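Local coordinates for penicillin-binding protein PbpB (Mycobacterium tuberculosis, PDB 6KGW) that synthesises cross-linked peptidoglycan from lipid intermediates, joining peptide stems through a penicillin-sensitive transpeptidase domain, at residues L291-S296 and S325-L330; T478-N483 and D492-T497; G231-M236 and P409-A414; N240-S245 and K254-P259. All blocks are in the same frame, centred on the assembly; numbering follows the deposited sequence.

Overall arrangement
All four contacts belong to the transpeptidase region, in two groups. Contacts 1 and 2 both touch the bound, ring-opened penicillin; their centres are 21 Å apart and their nearest atoms about 7 Å apart, with the ligand reached by Asn326 from one and by Thr478, Gln480 and Tyr494 from the other. The side chain of Ser269, the probable acylated nucleophile, is about 6 Å from that of Thr478 and about 9 Å from that of Ser325. Contacts 3 and 4 are away from this pocket. Their centres are 19 Å apart and they touch through Met236 and Asn258, contact 4 being nested in the loop contact 3 closes. Contacts 2 and 3 reach the same antiparallel sheet, 28 Å apart between centres.

Contact 1: L291-S296 and S325-L330; sequences LQVPGS and SNVGTL. With AIX ((2R,4S)-2-[(1R)-1-{[(2R)-2-amino-2-phenylacetyl]amino}-2-oxoethyl]-5,5-dimethyl-1,3-thiazolidine-4-carboxylic acid), chain E.
Val293 and Gly328 bring their CA atoms to 5.6 Å, and Ser296 and Val327 theirs to 5.9 Å, as the irregular chain 291-296 passes the first turn of helix 326-347. Two valines carry the packing. Val293 swings CG1 away from its own backbone N (chi1 174°), which lays this methyl over the start of the helix, 3.3 Å from Ser325 OG and 3.5 Å from Gly328 N. Its other methyl, CG2, rests over Gly328 CA, an approach that suits a glycine because no side chain intervenes. Val327 answers from the helix: CG1 meets Val293 CG1 and also Pro294 CG, each at 3.8 Å, while CG2 packs on Ser296 CA. Short and branched, each valine presents two methyls to different neighbours without a long chain to accommodate. The proline ring meets Val327 at a slant, and Pro294 O lies 3.2 Å from Val327 CG1.

Beneath these methyls, Ser325 is the N-cap residue. Its OG accepts from Gly328 N at 2.8 Å and 157°, and also bonds Asp306, whose other carboxylate oxygen takes Val327 N. Next along, Asn326 turns the opposite way, its OD1 to Lys272 and its ND2 to O3 of the ligand amide, a bond modelled so short that its length is doubtful. Ser324, Ser325 and Asn326 fit the SxN motif of penicillin-binding proteins. With OG gripped by Gly328 N and Asp306, and Val293 CG1 against it on the side turned from the ligand, the contact is consistent with an SxN segment held in place beside the penicillin.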
# COMPACT_ATOMS: atom_id res chain seq x y z
N LEU A 291 -29.77 5.65 6.02
CA LEU A 291 -29.89 4.39 6.73
C LEU A 291 -30.32 4.64 8.17
O LEU A 291 -30.43 5.78 8.63
CB LEU A 291 -28.56 3.63 6.70
CG LEU A 291 -27.94 3.43 5.31
CD1 LEU A 291 -26.55 2.83 5.44
CD2 LEU A 291 -28.81 2.52 4.47
N GLN A 292 -30.56 3.55 8.87
CA GLN A 292 -30.84 3.53 10.30
C GLN A 292 -29.84 2.57 10.92
O GLN A 292 -29.95 1.36 10.73
CB GLN A 292 -32.28 3.09 10.57
CG GLN A 292 -33.33 3.92 9.86
CD GLN A 292 -33.26 5.39 10.25
OE1 GLN A 292 -33.17 5.73 11.43
NE2 GLN A 292 -33.30 6.27 9.26
N VAL A 293 -28.85 3.09 11.63
CA VAL A 293 -27.74 2.25 12.07
C VAL A 293 -27.75 2.20 13.59
O VAL A 293 -27.45 3.21 14.25
CB VAL A 293 -26.40 2.76 11.52
CG1 VAL A 293 -25.23 1.96 12.10
CG2 VAL A 293 -26.41 2.65 10.01
N PRO A 294 -28.09 1.07 14.20
CA PRO A 294 -27.97 0.93 15.65
C PRO A 294 -26.52 0.96 16.11
O PRO A 294 -25.58 0.82 15.32
CB PRO A 294 -28.60 -0.44 15.95
CG PRO A 294 -28.56 -1.18 14.64
CD PRO A 294 -28.72 -0.11 13.57
N GLY A 295 -26.34 1.15 17.41
CA GLY A 295 -25.01 1.13 17.98
C GLY A 295 -24.40 -0.25 18.08
O GLY A 295 -23.20 -0.37 18.36
N SER A 296 -25.19 -1.30 17.86
CA SER A 296 -24.62 -2.63 17.84
C SER A 296 -25.62 -3.57 17.20
O SER A 296 -26.82 -3.29 17.15
CB SER A 296 -24.23 -3.11 19.25
OG SER A 296 -25.28 -2.91 20.18
N SER A 325 -18.67 3.32 10.52
CA SER A 325 -19.58 2.49 11.31
C SER A 325 -19.40 1.01 10.96
O SER A 325 -19.62 0.60 9.81
CB SER A 325 -21.02 2.92 11.05
OG SER A 325 -21.96 2.00 11.58
N ASN A 326 -19.00 0.20 11.95
CA ASN A 326 -18.95 -1.25 11.74
C ASN A 326 -20.34 -1.82 11.52
O ASN A 326 -20.58 -2.60 10.59
CB ASN A 326 -18.27 -1.94 12.93
CG ASN A 326 -16.77 -1.64 13.04
OD1 ASN A 326 -16.11 -1.25 12.08
ND2 ASN A 326 -16.23 -1.83 14.25
N VAL A 327 -21.28 -1.44 12.39
CA VAL A 327 -22.67 -1.90 12.28
C VAL A 327 -23.23 -1.55 10.90
O VAL A 327 -23.81 -2.41 10.21
CB VAL A 327 -23.51 -1.29 13.41
CG1 VAL A 327 -25.00 -1.62 13.26
CG2 VAL A 327 -22.95 -1.75 14.78
N GLY A 328 -23.05 -0.30 10.47
CA GLY A 328 -23.52 0.10 9.16
C GLY A 328 -22.88 -0.70 8.04
O GLY A 328 -23.56 -1.11 7.09
N THR A 329 -21.56 -0.93 8.12
CA THR A 329 -20.88 -1.73 7.10
C THR A 329 -21.47 -3.12 7.03
O THR A 329 -21.66 -3.68 5.94
CB THR A 329 -19.39 -1.80 7.39
OG1 THR A 329 -18.79 -0.51 7.19
CG2 THR A 329 -18.69 -2.86 6.52
N LEU A 330 -21.77 -3.70 8.18
CA LEU A 330 -22.26 -5.08 8.19
C LEU A 330 -23.70 -5.16 7.67
O LEU A 330 -24.03 -6.07 6.91
CB LEU A 330 -22.14 -5.65 9.60
CG LEU A 330 -20.70 -6.04 9.97
CD1 LEU A 330 -20.60 -6.44 11.44
CD2 LEU A 330 -20.24 -7.17 9.08
C8 AIX E . -10.03 0.95 18.34
C5 AIX E . -11.49 -0.47 17.05
C6 AIX E . -12.48 3.57 14.06
N1 AIX E . -12.21 -0.39 13.98
C2 AIX E . -10.98 4.09 12.03
N3 AIX E . -12.58 2.25 11.99
C4 AIX E . -11.68 -1.59 16.03
C1 AIX E . -13.29 4.84 13.76
C3 AIX E . -12.70 -1.20 14.94
C7 AIX E . -10.21 -0.09 17.44
C9 AIX E . -11.12 1.62 18.86
C10 AIX E . -12.39 1.24 18.48
C11 AIX E . -12.58 0.20 17.59
C12 AIX E . -11.67 3.01 12.85
C13 AIX E . -13.50 1.45 12.76
C14 AIX E . -12.94 -0.02 12.77
C15 AIX E . -12.06 -0.12 11.47
C16 AIX E . -11.55 3.79 15.26
N2 AIX E . -12.03 -2.86 16.69
O1 AIX E . -11.62 4.32 10.93
O2 AIX E . -9.94 4.66 12.36
O3 AIX E . -13.85 -1.62 14.96
O4 AIX E . -10.88 0.11 11.48
S1 AIX E . -13.64 2.19 14.44

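Contact 2: T478-N483 and D492-T497; sequences TAQQIN and DVYWIT. With AIX ((2R,4S)-2-[(1R)-1-{[(2R)-2-amino-2-phenylacetyl]amino}-2-oxoethyl]-5,5-dimethyl-1,3-thiazolidine-4-carboxylic acid), chain E.
Thr478 and Tyr494, diagonal neighbours across the two strands, meet at the ligand. Thr478 N gives a nearly straight bond (166°) to O4 of the opened penicillin, at 2.8 Å; this amide probably forms the strand side of the oxyanion hole, as in other penicillin-binding proteins. With OG1 beside its own backbone N (chi1 -52°), Thr478 also donates to the ligand carboxylate at O2, 3.0 Å away, while CG2 turns to the tyrosine and lies over its ring face, 4.0 Å from the centroid. Near this methyl the ligand phenyl follows, its C7 3.5 Å from Tyr494 CE1. Gln480, extended beside the tyrosine with CG at the ring edge, offers OE1 to the ligand amine N2 in a weak bond of 3.1 Å; its NE2 is held by Phe490 O.

Behind this shell the two antiparallel strands are joined by the hydrogen-bonded pair Ala479 and Trp495, with Ala479 N to Trp495 O at 3.1 Å and Trp495 N to Ala479 O at 2.9 Å. On the face that carries the tryptophan, Gln481 lays its chain across the indole: CG sits 3.5 Å above the centroid of the six-membered ring, 10° off its normal, and the amide continues nearly parallel to the rings. Its NE2 goes to Asp516 and, weakly, to Tyr494 O. Lys475, Thr476, Gly477 and Thr478 spell KTGT, consistent with the K(T/S)G motif of this family. The pairing thus fixes the strand edge that reads the ligand by backbone amide and hydroxyl, while Tyr494 and Gln480 meet the phenyl and amine of its phenylglycyl group.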
# COMPACT_ATOMS: atom_id res chain seq x y z
N THR A 478 -8.27 0.93 11.88
CA THR A 478 -7.72 0.62 13.20
C THR A 478 -8.10 -0.84 13.46
O THR A 478 -9.23 -1.13 13.87
CB THR A 478 -8.28 1.54 14.30
OG1 THR A 478 -8.13 2.91 13.93
CG2 THR A 478 -7.56 1.31 15.62
N ALA A 479 -7.16 -1.74 13.24
CA ALA A 479 -7.38 -3.17 13.40
C ALA A 479 -6.67 -3.67 14.65
O ALA A 479 -5.55 -3.25 14.95
CB ALA A 479 -6.89 -3.94 12.18
N GLN A 480 -7.32 -4.57 15.39
CA GLN A 480 -6.70 -5.10 16.59
C GLN A 480 -5.72 -6.22 16.24
O GLN A 480 -5.99 -7.05 15.37
CB GLN A 480 -7.76 -5.60 17.55
CG GLN A 480 -8.64 -4.49 18.11
CD GLN A 480 -9.81 -5.05 18.89
OE1 GLN A 480 -10.92 -5.23 18.35
NE2 GLN A 480 -9.57 -5.36 20.16
N GLN A 481 -4.56 -6.21 16.89
CA GLN A 481 -3.57 -7.24 16.66
C GLN A 481 -3.83 -8.43 17.60
O GLN A 481 -4.46 -8.29 18.65
CB GLN A 481 -2.15 -6.70 16.88
CG GLN A 481 -1.79 -5.46 16.10
CD GLN A 481 -0.30 -5.19 16.14
OE1 GLN A 481 0.47 -6.02 16.61
NE2 GLN A 481 0.11 -4.03 15.65
N ILE A 482 -3.33 -9.59 17.20
CA ILE A 482 -3.54 -10.81 17.96
C ILE A 482 -2.49 -10.92 19.06
O ILE A 482 -1.29 -10.75 18.80
CB ILE A 482 -3.47 -12.05 17.05
CG1 ILE A 482 -4.65 -12.06 16.08
CG2 ILE A 482 -3.41 -13.30 17.91
CD1 ILE A 482 -4.38 -11.28 14.80
N ASN A 483 -2.93 -11.21 20.28
CA ASN A 483 -2.07 -11.47 21.42
C ASN A 483 -1.37 -12.81 21.25
O ASN A 483 -2.04 -13.85 21.30
CB ASN A 483 -2.89 -11.46 22.71
CG ASN A 483 -2.02 -11.41 23.95
OD1 ASN A 483 -0.80 -11.39 23.86
ND2 ASN A 483 -2.66 -11.36 25.12
N ASP A 492 -5.76 -3.02 23.13
CA ASP A 492 -5.22 -1.70 22.84
C ASP A 492 -3.92 -1.76 22.05
O ASP A 492 -3.07 -0.88 22.18
CB ASP A 492 -5.03 -0.93 24.15
CG ASP A 492 -4.14 -1.68 25.12
OD1 ASP A 492 -3.92 -2.89 24.88
OD2 ASP A 492 -3.67 -1.06 26.09
N VAL A 493 -3.74 -2.79 21.22
CA VAL A 493 -2.61 -2.88 20.29
C VAL A 493 -3.18 -2.95 18.88
O VAL A 493 -3.95 -3.86 18.55
CB VAL A 493 -1.72 -4.10 20.57
CG1 VAL A 493 -0.53 -4.10 19.62
CG2 VAL A 493 -1.26 -4.12 22.02
N TYR A 494 -2.80 -1.99 18.04
CA TYR A 494 -3.46 -1.83 16.75
C TYR A 494 -2.46 -1.74 15.60
O TYR A 494 -1.31 -1.32 15.77
CB TYR A 494 -4.35 -0.59 16.72
CG TYR A 494 -5.33 -0.51 17.88
CD1 TYR A 494 -6.44 -1.34 17.94
CD2 TYR A 494 -5.14 0.40 18.91
CE1 TYR A 494 -7.35 -1.26 18.99
CE2 TYR A 494 -6.04 0.49 19.97
CZ TYR A 494 -7.14 -0.35 20.01
OH TYR A 494 -8.04 -0.28 21.06
N TRP A 495 -2.91 -2.17 14.43
CA TRP A 495 -2.35 -1.70 13.17
C TRP A 495 -3.17 -0.50 12.75
O TRP A 495 -4.38 -0.61 12.59
CB TRP A 495 -2.41 -2.78 12.09
CG TRP A 495 -1.51 -3.94 12.31
CD1 TRP A 495 -0.14 -3.96 12.27
CD2 TRP A 495 -1.92 -5.29 12.54
NE1 TRP A 495 0.33 -5.23 12.49
CE2 TRP A 495 -0.75 -6.07 12.65
CE3 TRP A 495 -3.16 -5.92 12.66
CZ2 TRP A 495 -0.78 -7.43 12.88
CZ3 TRP A 495 -3.20 -7.26 12.89
CH2 TRP A 495 -2.02 -8.01 13.01
N ILE A 496 -2.53 0.67 12.64
CA ILE A 496 -3.17 1.84 12.05
C ILE A 496 -2.85 1.84 10.56
O ILE A 496 -1.76 1.44 10.13
CB ILE A 496 -2.71 3.14 12.73
CG1 ILE A 496 -2.92 3.05 14.24
CG2 ILE A 496 -3.44 4.33 12.12
CD1 ILE A 496 -4.26 2.47 14.65
N THR A 497 -3.79 2.30 9.77
CA THR A 497 -3.70 2.09 8.34
C THR A 497 -4.46 3.22 7.66
O THR A 497 -5.48 3.67 8.17
CB THR A 497 -4.24 0.68 8.03
OG1 THR A 497 -3.79 0.21 6.77
CG2 THR A 497 -5.72 0.62 8.12
C8 AIX E . -10.03 0.95 18.34
C5 AIX E . -11.49 -0.47 17.05
C6 AIX E . -12.48 3.57 14.06
N1 AIX E . -12.21 -0.39 13.98
C2 AIX E . -10.98 4.09 12.03
N3 AIX E . -12.58 2.25 11.99
C4 AIX E . -11.68 -1.59 16.03
C1 AIX E . -13.29 4.84 13.76
C3 AIX E . -12.70 -1.20 14.94
C7 AIX E . -10.21 -0.09 17.44
C9 AIX E . -11.12 1.62 18.86
C10 AIX E . -12.39 1.24 18.48
C11 AIX E . -12.58 0.20 17.59
C12 AIX E . -11.67 3.01 12.85
C13 AIX E . -13.50 1.45 12.76
C14 AIX E . -12.94 -0.02 12.77
C15 AIX E . -12.06 -0.12 11.47
C16 AIX E . -11.55 3.79 15.26
N2 AIX E . -12.03 -2.86 16.69
O1 AIX E . -11.62 4.32 10.93
O2 AIX E . -9.94 4.66 12.36
O3 AIX E . -13.85 -1.62 14.96
O4 AIX E . -10.88 0.11 11.48
S1 AIX E . -13.64 2.19 14.44

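Contact 3: G231-M236 and P409-A414; sequences GEVLAM and PRIIKA
Val233 lodges against three residues of the 409-411 chain: CG1 reaches Ile411 CD1 and CG2 reaches Pro409 CB, each at 4.1 Å, while CG2 also rests 3.5 Å from Arg410 O. A beta-branched residue suits the place, since its two methyls diverge, one to Pro409 and the Arg410 carbonyl, the other to Ile411. The same oxygen takes Val233 N at 3.0 Å and 150°, and Thr196 OG1 bonds it as well. Two residues back, Gly231 adopts a positive phi of 72°, natural for glycine, and its carbonyl O lies 3.0 Å from Pro409 CA.

Further along, the polar part is a salt bridge. Lys413 bends at its second torsion (chi2 78°) and brings NZ to 2.9 Å from Glu232 OE2, using the syn lone pair of that oxygen; Lys413 CD follows close, 3.2 Å from OE2. Glu232 OE1 is bound by Arg24, so the buried carboxylate is shared by two cations, which should favour its charged form.

The contact links two sheets. Strand 233-238, an outer strand of the antiparallel sheet, carries a classic beta bulge where Leu234 and Ala235 both face Val225; Ala235 packs on helix 199-216. Strand 412-416 belongs to the mixed sheet, with a second bulge where Lys413 and Ala414 face Val194, and lies between strands 192-195 and 422-424.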
# COMPACT_ATOMS: atom_id res chain seq x y z
N GLY A 231 -0.55 1.02 -11.93
CA GLY A 231 -0.13 0.15 -10.84
C GLY A 231 1.36 0.09 -10.56
O GLY A 231 1.78 -0.66 -9.68
N GLU A 232 2.19 0.86 -11.27
CA GLU A 232 3.62 0.80 -11.01
C GLU A 232 3.94 1.28 -9.60
O GLU A 232 3.23 2.10 -9.02
CB GLU A 232 4.40 1.62 -12.04
CG GLU A 232 4.44 0.97 -13.42
CD GLU A 232 5.12 1.83 -14.47
OE1 GLU A 232 5.30 3.06 -14.26
OE2 GLU A 232 5.51 1.27 -15.52
N VAL A 233 5.02 0.76 -9.04
CA VAL A 233 5.42 1.11 -7.68
C VAL A 233 6.35 2.31 -7.79
O VAL A 233 7.51 2.18 -8.17
CB VAL A 233 6.08 -0.07 -6.97
CG1 VAL A 233 6.48 0.31 -5.53
CG2 VAL A 233 5.12 -1.26 -6.97
N LEU A 234 5.83 3.50 -7.45
CA LEU A 234 6.67 4.71 -7.50
C LEU A 234 7.48 4.87 -6.23
O LEU A 234 8.57 5.44 -6.27
CB LEU A 234 5.80 5.95 -7.76
CG LEU A 234 4.97 5.97 -9.07
CD1 LEU A 234 4.13 7.21 -9.22
CD2 LEU A 234 5.84 5.79 -10.31
N ALA A 235 7.00 4.37 -5.10
CA ALA A 235 7.80 4.35 -3.89
C ALA A 235 7.32 3.21 -3.00
O ALA A 235 6.13 2.88 -2.97
CB ALA A 235 7.73 5.67 -3.10
N MET A 236 8.27 2.61 -2.29
CA MET A 236 7.98 1.53 -1.36
C MET A 236 9.00 1.69 -0.25
O MET A 236 10.19 1.56 -0.52
CB MET A 236 8.10 0.17 -2.05
CG MET A 236 7.75 -0.99 -1.17
SD MET A 236 7.60 -2.57 -2.05
CE MET A 236 6.04 -2.37 -2.87
N PRO A 409 0.34 -4.50 -9.33
CA PRO A 409 1.53 -3.65 -9.25
C PRO A 409 2.78 -4.38 -9.71
O PRO A 409 2.89 -5.60 -9.62
CB PRO A 409 1.60 -3.29 -7.76
CG PRO A 409 0.80 -4.38 -7.08
CD PRO A 409 -0.27 -4.75 -8.01
N ARG A 410 3.73 -3.59 -10.21
CA ARG A 410 4.98 -4.05 -10.78
C ARG A 410 6.07 -3.06 -10.38
O ARG A 410 5.83 -1.85 -10.38
CB ARG A 410 4.86 -4.13 -12.32
CG ARG A 410 4.87 -5.53 -12.94
CD ARG A 410 4.04 -6.48 -12.17
NE ARG A 410 3.73 -7.70 -12.88
CZ ARG A 410 2.77 -8.55 -12.49
NH1 ARG A 410 2.06 -8.29 -11.40
NH2 ARG A 410 2.52 -9.63 -13.20
N ILE A 411 7.25 -3.58 -10.03
CA ILE A 411 8.39 -2.72 -9.73
C ILE A 411 9.47 -2.79 -10.80
O ILE A 411 10.31 -1.87 -10.86
CB ILE A 411 9.01 -3.03 -8.35
CG1 ILE A 411 9.86 -1.84 -7.87
CG2 ILE A 411 9.88 -4.30 -8.40
CD1 ILE A 411 9.94 -1.69 -6.38
N ILE A 412 9.49 -3.83 -11.62
CA ILE A 412 10.49 -3.93 -12.67
C ILE A 412 9.89 -3.33 -13.93
O ILE A 412 8.85 -3.77 -14.41
CB ILE A 412 10.96 -5.38 -12.88
CG1 ILE A 412 11.57 -5.88 -11.57
CG2 ILE A 412 12.05 -5.40 -13.91
CD1 ILE A 412 11.81 -7.37 -11.53
N LYS A 413 10.52 -2.27 -14.42
CA LYS A 413 10.01 -1.48 -15.54
C LYS A 413 10.52 -2.01 -16.88
O LYS A 413 9.74 -2.15 -17.83
CB LYS A 413 10.41 -0.02 -15.33
CG LYS A 413 10.07 0.91 -16.45
CD LYS A 413 8.61 1.30 -16.44
CE LYS A 413 8.38 2.65 -17.14
NZ LYS A 413 6.95 2.81 -17.53
N ALA A 414 11.81 -2.32 -16.95
CA ALA A 414 12.47 -2.73 -18.19
C ALA A 414 13.87 -3.21 -17.83
O ALA A 414 14.34 -3.02 -16.70
CB ALA A 414 12.53 -1.58 -19.20

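Contact 4: N240-S245 and K254-P259; sequences NTFDPS and KQLGNP
The loop between strand 233-238 and helix 259-262 folds back on itself here, Thr241 and Gln255 forming a single beta bridge. Two bonds flank it: Gln255 N to Asn240 O at 2.8 Å, and Phe242 N to Gln255 O at 3.0 Å. Asn240 has a positive phi of 70°, which asparagine tolerates well, and both ends of its side-chain amide are used. OD1 takes Lys254 NZ at 2.7 Å, the donor tilted from the carbonyl plane, and ND2 goes to Asp253 O. Lys254 must curl to get there, its second and third torsions bending CD, CE and NZ toward Asn240; its CB lies 3.8 Å from Phe242 CB.

On the apolar side, Leu256 crosses Phe242 at about a right angle, its CD1 3.6 Å from Phe242 CB. The phenyl, set between its backbone N and carbonyl carbon (chi1 86°), has Gln255 O at its edge and Pro244 CD over one face. Two local bonds brace the loop from within: Asp243 OD1 accepts from Ser245 N at 2.8 Å in an Asx turn, with Ser245 OG reaching the same oxygen, and Gln255 OE1 accepts from Gly257 N at 2.7 Å.

Helix 135-138 borders the loop through Ala135, which touches Thr241, Phe242 and Pro244, and through Val137, which touches Asn258. Gln255, Asn258 and Pro259 lie against Asn238 of strand 233-238. Asn258 precedes helix 259-262 at the N-cap position, but its amide makes no capping bond; OD1 instead accepts from Asn136.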
# COMPACT_ATOMS: atom_id res chain seq x y z
N ASN A 240 13.76 2.47 9.32
CA ASN A 240 14.86 1.70 9.88
C ASN A 240 15.63 0.91 8.81
O ASN A 240 16.24 -0.12 9.11
CB ASN A 240 14.36 0.77 10.99
CG ASN A 240 15.46 0.30 11.90
OD1 ASN A 240 16.47 0.99 12.07
ND2 ASN A 240 15.30 -0.89 12.49
N THR A 241 15.64 1.43 7.58
CA THR A 241 16.19 0.70 6.45
C THR A 241 17.70 0.59 6.53
O THR A 241 18.41 1.59 6.66
CB THR A 241 15.80 1.40 5.16
OG1 THR A 241 14.40 1.69 5.21
CG2 THR A 241 16.11 0.53 3.95
N PHE A 242 18.20 -0.64 6.40
CA PHE A 242 19.63 -0.87 6.44
C PHE A 242 20.34 -0.13 5.30
O PHE A 242 19.72 0.35 4.33
CB PHE A 242 19.93 -2.36 6.36
CG PHE A 242 20.00 -2.90 4.96
CD1 PHE A 242 18.85 -3.04 4.19
CD2 PHE A 242 21.22 -3.31 4.42
CE1 PHE A 242 18.91 -3.55 2.91
CE2 PHE A 242 21.28 -3.82 3.14
CZ PHE A 242 20.11 -3.94 2.38
N ASP A 243 21.67 -0.03 5.44
CA ASP A 243 22.54 0.63 4.48
C ASP A 243 23.38 -0.43 3.77
O ASP A 243 24.32 -0.96 4.38
CB ASP A 243 23.46 1.63 5.19
CG ASP A 243 24.36 2.40 4.24
OD1 ASP A 243 24.59 1.96 3.08
OD2 ASP A 243 24.85 3.46 4.66
N PRO A 244 23.12 -0.72 2.49
CA PRO A 244 23.85 -1.80 1.82
C PRO A 244 25.29 -1.48 1.50
O PRO A 244 25.99 -2.36 1.01
CB PRO A 244 23.04 -2.02 0.54
CG PRO A 244 22.40 -0.71 0.27
CD PRO A 244 22.11 -0.10 1.62
N SER A 245 25.76 -0.26 1.74
CA SER A 245 27.19 0.02 1.58
C SER A 245 27.98 -0.39 2.80
O SER A 245 29.20 -0.20 2.83
CB SER A 245 27.42 1.50 1.27
OG SER A 245 27.29 2.31 2.42
N LYS A 254 18.86 -3.19 12.29
CA LYS A 254 18.26 -2.56 11.12
C LYS A 254 17.20 -3.46 10.49
O LYS A 254 17.18 -4.68 10.70
CB LYS A 254 19.32 -2.25 10.07
CG LYS A 254 20.36 -1.29 10.55
CD LYS A 254 19.90 0.10 10.27
CE LYS A 254 19.45 0.81 11.51
NZ LYS A 254 18.72 2.02 11.02
N GLN A 255 16.33 -2.84 9.70
CA GLN A 255 15.41 -3.58 8.84
C GLN A 255 16.14 -3.93 7.55
O GLN A 255 16.47 -3.05 6.75
CB GLN A 255 14.15 -2.77 8.54
CG GLN A 255 13.21 -3.46 7.54
CD GLN A 255 12.80 -4.90 7.96
OE1 GLN A 255 13.09 -5.87 7.25
NE2 GLN A 255 12.11 -5.03 9.08
N LEU A 256 16.38 -5.23 7.36
CA LEU A 256 17.13 -5.71 6.21
C LEU A 256 16.23 -6.13 5.06
O LEU A 256 16.75 -6.43 3.98
CB LEU A 256 18.00 -6.91 6.62
CG LEU A 256 19.44 -6.71 7.12
CD1 LEU A 256 19.57 -5.51 8.03
CD2 LEU A 256 19.91 -7.97 7.82
N GLY A 257 14.92 -6.16 5.27
CA GLY A 257 14.02 -6.73 4.28
C GLY A 257 13.01 -5.73 3.78
O GLY A 257 13.30 -4.54 3.70
N ASN A 258 11.80 -6.20 3.46
CA ASN A 258 10.82 -5.40 2.73
C ASN A 258 9.42 -5.71 3.27
O ASN A 258 8.59 -6.33 2.58
CB ASN A 258 10.94 -5.68 1.24
CG ASN A 258 10.35 -4.58 0.38
OD1 ASN A 258 10.07 -3.49 0.87
ND2 ASN A 258 10.18 -4.85 -0.90
N PRO A 259 9.11 -5.27 4.50
CA PRO A 259 7.83 -5.63 5.12
C PRO A 259 6.60 -5.29 4.29
O PRO A 259 5.59 -6.01 4.36
CB PRO A 259 7.84 -4.86 6.45
CG PRO A 259 9.03 -3.94 6.38
CD PRO A 259 9.97 -4.44 5.36